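Local structure of MxaA (Stigmatella aurantiaca, 4W4T) at residues A164-G169 and A219-V224; H186-V191 and L242-V247. The protein carries a terminal NADPH-binding reductase domain, the part described here, which probably releases the finished myxalamid chain from its PKS-NRPS assembly line by reduction. All coordinates share one frame; numbering follows the deposited sequence.

Contact 1. Residues A164-G169 and A219-V224; sequences AANVLG and AQSKWV
Asn166 and Ser221 join two nearly parallel helices at the point where their backbones come nearest, CA to CA 6.0 Å. Asn166 CB points toward the other helix and rests against Ser221, 3.9 Å from CB of that residue. CG lies anti to the carbonyl carbon (chi1 -63°), which turns the amide toward Ser221. ND2 then donates to Ser221 OG at 2.9 Å. The bond is almost straight, 170° at the hydrogen, and OG lies in the amide plane. The other end of the amide, OD1, accepts from Leu152 N. Two bonds thus hold the amide, one at each end, which should restrict its rotation. Ser221 OG is also bonded to Tyr218 O one turn back. CD of Lys222 flanks ND2 at 4.1 Å. Toward the C-terminal ends, valines meet: Val167 CG1 lies 3.6 Å from Val224 CG1, and Val167 CG2 touches Ser221 O. The axes of the two segments run 8.3 Å apart at 15°. Helices 159-177 and 217-234 thus pack side by side over the parallel Rossmann sheet, with Met32 of helix 28-35 touching Val224.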
loop_
_atom_site.group_PDB
_atom_site.type_symbol
_atom_site.label_atom_id
_atom_site.label_comp_id
_atom_site.label_asym_id
_atom_site.label_seq_id
_atom_site.Cartn_x
_atom_site.Cartn_y
_atom_site.Cartn_z
ATOM N N ALA A 164 9.665 -10.773 -14.028
ATOM C CA ALA A 164 10.842 -11.624 -13.832
ATOM C C ALA A 164 10.456 -12.994 -13.265
ATOM O O ALA A 164 10.858 -14.019 -13.812
ATOM C CB ALA A 164 11.858 -10.944 -12.916
ATOM N N ALA A 165 9.671 -13.003 -12.187
ATOM C CA ALA A 165 9.353 -14.258 -11.510
ATOM C C ALA A 165 8.324 -15.089 -12.272
ATOM O O ALA A 165 8.458 -16.313 -12.362
ATOM C CB ALA A 165 8.866 -13.999 -10.101
ATOM N N ASN A 166 7.298 -14.438 -12.811
ATOM C CA ASN A 166 6.187 -15.182 -13.398
ATOM C C ASN A 166 6.341 -15.430 -14.881
ATOM O O ASN A 166 6.060 -16.528 -15.360
ATOM C CB ASN A 166 4.864 -14.448 -13.099
ATOM C CG ASN A 166 4.585 -14.376 -11.616
ATOM O OD1 ASN A 166 5.331 -14.939 -10.808
ATOM N ND2 ASN A 166 3.528 -13.670 -11.238
ATOM N N VAL A 167 6.826 -14.432 -15.614
ATOM C CA VAL A 167 6.948 -14.589 -17.049
ATOM C C VAL A 167 8.315 -15.184 -17.379
ATOM O O VAL A 167 8.388 -16.262 -17.960
ATOM C CB VAL A 167 6.748 -13.258 -17.810
ATOM C CG1 VAL A 167 6.966 -13.484 -19.304
ATOM C CG2 VAL A 167 5.342 -12.683 -17.533
ATOM N N LEU A 168 9.392 -14.505 -16.998
ATOM C CA LEU A 168 10.708 -15.019 -17.352
ATOM C C LEU A 168 11.010 -16.323 -16.593
ATOM O O LEU A 168 11.608 -17.253 -17.159
ATOM C CB LEU A 168 11.782 -13.969 -17.097
ATOM C CG LEU A 168 11.573 -12.653 -17.861
ATOM C CD1 LEU A 168 12.790 -11.754 -17.664
ATOM C CD2 LEU A 168 11.309 -12.887 -19.355
ATOM N N GLY A 169 10.553 -16.417 -15.347
ATOM C CA GLY A 169 10.755 -17.630 -14.577
ATOM C C GLY A 169 10.128 -18.841 -15.261
ATOM O O GLY A 169 10.734 -19.908 -15.328
ATOM N N ALA A 219 -2.730 -11.033 -12.502
ATOM C CA ALA A 219 -3.490 -11.719 -13.551
ATOM C C ALA A 219 -2.794 -11.578 -14.898
ATOM O O ALA A 219 -2.687 -12.533 -15.671
ATOM C CB ALA A 219 -4.906 -11.179 -13.625
ATOM N N GLN A 220 -2.322 -10.372 -15.182
ATOM C CA GLN A 220 -1.634 -10.125 -16.437
ATOM C C GLN A 220 -0.387 -10.994 -16.581
ATOM O O GLN A 220 -0.160 -11.590 -17.631
ATOM C CB GLN A 220 -1.271 -8.648 -16.542
ATOM C CG GLN A 220 -2.498 -7.794 -16.756
ATOM C CD GLN A 220 -2.213 -6.328 -16.592
ATOM O OE1 GLN A 220 -1.267 -5.936 -15.894
ATOM N NE2 GLN A 220 -3.021 -5.505 -17.241
ATOM N N SER A 221 0.405 -11.095 -15.520
ATOM C CA SER A 221 1.656 -11.862 -15.617
ATOM C C SER A 221 1.387 -13.370 -15.740
ATOM O O SER A 221 2.112 -14.089 -16.429
ATOM C CB SER A 221 2.563 -11.581 -14.414
ATOM O OG SER A 221 2.043 -12.110 -13.207
ATOM N N LYS A 222 0.322 -13.843 -15.102
ATOM C CA LYS A 222 -0.001 -15.268 -15.153
ATOM C C LYS A 222 -0.623 -15.622 -16.510
ATOM O O LYS A 222 -0.439 -16.722 -17.016
ATOM C CB LYS A 222 -0.935 -15.657 -13.999
ATOM C CG LYS A 222 -0.281 -15.570 -12.611
ATOM C CD LYS A 222 0.881 -16.563 -12.419
ATOM C CE LYS A 222 0.377 -18.004 -12.217
ATOM N NZ LYS A 222 1.471 -18.930 -11.763
ATOM N N TRP A 223 -1.346 -14.678 -17.103
ATOM C CA TRP A 223 -1.865 -14.877 -18.451
ATOM C C TRP A 223 -0.696 -15.094 -19.425
ATOM O O TRP A 223 -0.686 -16.035 -20.220
ATOM C CB TRP A 223 -2.702 -13.673 -18.875
ATOM C CG TRP A 223 -3.287 -13.748 -20.245
ATOM C CD1 TRP A 223 -4.533 -14.197 -20.586
ATOM C CD2 TRP A 223 -2.665 -13.326 -21.467
ATOM N NE1 TRP A 223 -4.720 -14.091 -21.950
ATOM C CE2 TRP A 223 -3.590 -13.555 -22.510
ATOM C CE3 TRP A 223 -1.415 -12.777 -21.780
ATOM C CZ2 TRP A 223 -3.300 -13.259 -23.845
ATOM C CZ3 TRP A 223 -1.131 -12.474 -23.104
ATOM C CH2 TRP A 223 -2.069 -12.723 -24.121
ATOM N N VAL A 224 0.286 -14.209 -19.363
ATOM C CA VAL A 224 1.450 -14.338 -20.229
ATOM C C VAL A 224 2.174 -15.675 -19.987
ATOM O O VAL A 224 2.539 -16.386 -20.938
ATOM C CB VAL A 224 2.414 -13.151 -20.015
ATOM C CG1 VAL A 224 3.673 -13.320 -20.834
ATOM C CG2 VAL A 224 1.715 -11.852 -20.388
#

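Contact 2. Residues H186-V191 and L242-V247; sequences HYVSTV and LRPGRV
His186 opens the contact with its CB against Leu242 CD1, a loose touch at 4.3 Å. Its ring leads away, and ND1 bonds to Thr240 OG1. At Tyr187 the backbone takes over: its O accepts from Leu242 N at 2.9 Å, nearly straight at 174°. Val188 pairs with Leu242 in a parallel bridge, and both side chains lie on the same face of the sheet. Val188 CG1, anti to the backbone N (chi1 -174°), meets Pro244 CG at 3.7 Å, and the two side chains cross at about a right angle. Strands 185-188 and 239-248 are neighbours in the parallel sheet of a Rossmann fold, the core of the short-chain dehydrogenase family. Helix 217-234 belongs to the connection between them. The strand ends at Val188, and from Ser189 on the chain is loop. Ser189 N donates to Leu242 O at 2.7 Å and completes the bridge. Ser189 CB packs on Arg243 CG, while Ser189 OG and the Arg243 guanidinium both reach Glu226, the latter by a salt bridge. Thr190 N is buried without a partner in the model. Thr190 OG1 bonds to Ser192 N and, at 2.7 Å, to water 1, which donates to Pro244 O. That same carbonyl receives Val191 N at 3.1 Å, with the donor tilted 30° from the carbonyl plane. Val191 spreads its methyls over the 243-245 backbone, with CG2 3.8 Å from Gly245 CA.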
loop_
_atom_site.group_PDB
_atom_site.type_symbol
_atom_site.label_atom_id
_atom_site.label_comp_id
_atom_site.label_asym_id
_atom_site.label_seq_id
_atom_site.Cartn_x
_atom_site.Cartn_y
_atom_site.Cartn_z
ATOM N N HIS A 186 4.254 -29.924 -15.117
ATOM C CA HIS A 186 2.939 -29.741 -14.513
ATOM C C HIS A 186 2.895 -28.320 -13.994
ATOM O O HIS A 186 3.538 -27.984 -12.998
ATOM C CB HIS A 186 2.704 -30.792 -13.440
ATOM C CG HIS A 186 2.970 -32.174 -13.943
ATOM N ND1 HIS A 186 2.147 -32.787 -14.862
ATOM C CD2 HIS A 186 4.011 -33.017 -13.750
ATOM C CE1 HIS A 186 2.653 -33.963 -15.185
ATOM N NE2 HIS A 186 3.781 -34.130 -14.517
ATOM N N TYR A 187 2.178 -27.472 -14.726
ATOM C CA TYR A 187 2.254 -26.032 -14.489
ATOM C C TYR A 187 1.085 -25.540 -13.643
ATOM O O TYR A 187 -0.071 -25.710 -14.017
ATOM C CB TYR A 187 2.302 -25.279 -15.824
ATOM C CG TYR A 187 2.228 -23.790 -15.619
ATOM C CD1 TYR A 187 3.172 -23.141 -14.832
ATOM C CD2 TYR A 187 1.203 -23.044 -16.171
ATOM C CE1 TYR A 187 3.105 -21.775 -14.612
ATOM C CE2 TYR A 187 1.128 -21.669 -15.961
ATOM C CZ TYR A 187 2.083 -21.047 -15.178
ATOM O OH TYR A 187 2.008 -19.689 -14.945
ATOM N N VAL A 188 1.393 -24.931 -12.502
ATOM C CA VAL A 188 0.356 -24.341 -11.663
ATOM C C VAL A 188 0.095 -22.900 -12.089
ATOM O O VAL A 188 0.878 -21.979 -11.810
ATOM C CB VAL A 188 0.712 -24.420 -10.180
ATOM C CG1 VAL A 188 -0.472 -23.921 -9.335
ATOM C CG2 VAL A 188 1.051 -25.891 -9.810
ATOM N N SER A 189 -1.027 -22.708 -12.778
ATOM C CA SER A 189 -1.446 -21.388 -13.241
ATOM C C SER A 189 -2.385 -20.739 -12.230
ATOM O O SER A 189 -2.052 -20.636 -11.049
ATOM C CB SER A 189 -2.130 -21.490 -14.606
ATOM O OG SER A 189 -2.508 -20.210 -15.084
ATOM N N THR A 190 -3.558 -20.303 -12.685
ATOM C CA THR A 190 -4.527 -19.701 -11.770
ATOM C C THR A 190 -5.807 -19.394 -12.525
ATOM O O THR A 190 -5.760 -19.113 -13.714
ATOM C CB THR A 190 -3.987 -18.403 -11.125
ATOM O OG1 THR A 190 -5.018 -17.767 -10.371
ATOM C CG2 THR A 190 -3.495 -17.428 -12.191
ATOM N N VAL A 191 -6.954 -19.440 -11.851
ATOM C CA VAL A 191 -8.186 -19.029 -12.516
ATOM C C VAL A 191 -8.141 -17.540 -12.842
ATOM O O VAL A 191 -8.928 -17.054 -13.653
ATOM C CB VAL A 191 -9.444 -19.330 -11.667
ATOM C CG1 VAL A 191 -9.579 -20.831 -11.455
ATOM C CG2 VAL A 191 -9.398 -18.561 -10.344
ATOM N N LEU A 242 -2.799 -26.564 -14.577
ATOM C CA LEU A 242 -3.671 -26.631 -13.413
ATOM C C LEU A 242 -3.976 -25.223 -12.928
ATOM O O LEU A 242 -3.058 -24.480 -12.600
ATOM C CB LEU A 242 -3.002 -27.451 -12.309
ATOM C CG LEU A 242 -2.489 -28.748 -12.937
ATOM C CD1 LEU A 242 -1.156 -29.200 -12.381
ATOM C CD2 LEU A 242 -3.546 -29.811 -12.796
ATOM N N ARG A 243 -5.261 -24.866 -12.879
ATOM C CA ARG A 243 -5.675 -23.529 -12.460
ATOM C C ARG A 243 -6.446 -23.598 -11.147
ATOM O O ARG A 243 -7.644 -23.871 -11.147
ATOM C CB ARG A 243 -6.570 -22.874 -13.520
ATOM C CG ARG A 243 -5.971 -22.692 -14.900
ATOM C CD ARG A 243 -7.067 -22.162 -15.850
ATOM N NE ARG A 243 -6.563 -21.740 -17.154
ATOM C CZ ARG A 243 -7.319 -21.604 -18.239
ATOM N NH1 ARG A 243 -8.621 -21.884 -18.192
ATOM N NH2 ARG A 243 -6.775 -21.189 -19.374
ATOM N N PRO A 244 -5.765 -23.362 -10.021
ATOM C CA PRO A 244 -6.454 -23.328 -8.732
ATOM C C PRO A 244 -7.355 -22.109 -8.617
ATOM O O PRO A 244 -7.037 -21.092 -9.209
ATOM C CB PRO A 244 -5.308 -23.249 -7.719
ATOM C CG PRO A 244 -4.088 -23.717 -8.480
ATOM C CD PRO A 244 -4.308 -23.215 -9.869
ATOM N N GLY A 245 -8.452 -22.223 -7.886
ATOM C CA GLY A 245 -9.272 -21.070 -7.556
ATOM C C GLY A 245 -8.714 -20.330 -6.358
ATOM O O GLY A 245 -7.507 -20.122 -6.238
ATOM N N ARG A 246 -9.600 -19.926 -5.455
ATOM C CA ARG A 246 -9.191 -19.253 -4.233
ATOM C C ARG A 246 -8.806 -20.320 -3.209
ATOM O O ARG A 246 -9.673 -21.007 -2.652
ATOM C CB ARG A 246 -10.314 -18.362 -3.703
ATOM C CG ARG A 246 -10.039 -17.773 -2.341
ATOM C CD ARG A 246 -11.207 -16.895 -1.885
ATOM N NE ARG A 246 -11.339 -15.678 -2.684
ATOM C CZ ARG A 246 -12.393 -15.399 -3.445
ATOM N NH1 ARG A 246 -13.406 -16.256 -3.507
ATOM N NH2 ARG A 246 -12.441 -14.262 -4.142
ATOM N N VAL A 247 -7.505 -20.459 -2.974
ATOM C CA VAL A 247 -6.988 -21.571 -2.185
ATOM C C VAL A 247 -7.030 -21.244 -0.698
ATOM O O VAL A 247 -6.359 -20.314 -0.249
ATOM C CB VAL A 247 -5.542 -21.923 -2.605
ATOM C CG1 VAL A 247 -4.978 -23.018 -1.708
ATOM C CG2 VAL A 247 -5.509 -22.336 -4.070
HETATM O O HOH W 1 -5.479 -18.905 -8.022
#

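Contacts 1 and 2 have centres 13 Å apart and meet through Lys222. This lysine lies on helix 217-234 of contact 1, and its chain, bent at chi2 and chi3, carries NZ to Val188 O at 3.1 Å, a probable hydrogen bond. Tyr187 OH stands 3.3 Å from the same NZ. Lys222 CB also packs on Thr190 CG2 at 3.6 Å. The end of strand 185-188 thus probably helps position Lys222, which binds NADPH, although no cofactor is bound to this chain. Of the other NADPH-binding residues, Ala151 touches Asn166 in contact 1, Asn149 touches Val188 in contact 2, and Tyr218 lies one turn before Lys222. Tyr218 and Lys222 have the Tyr-X-X-X-Lys spacing of the short-chain dehydrogenases.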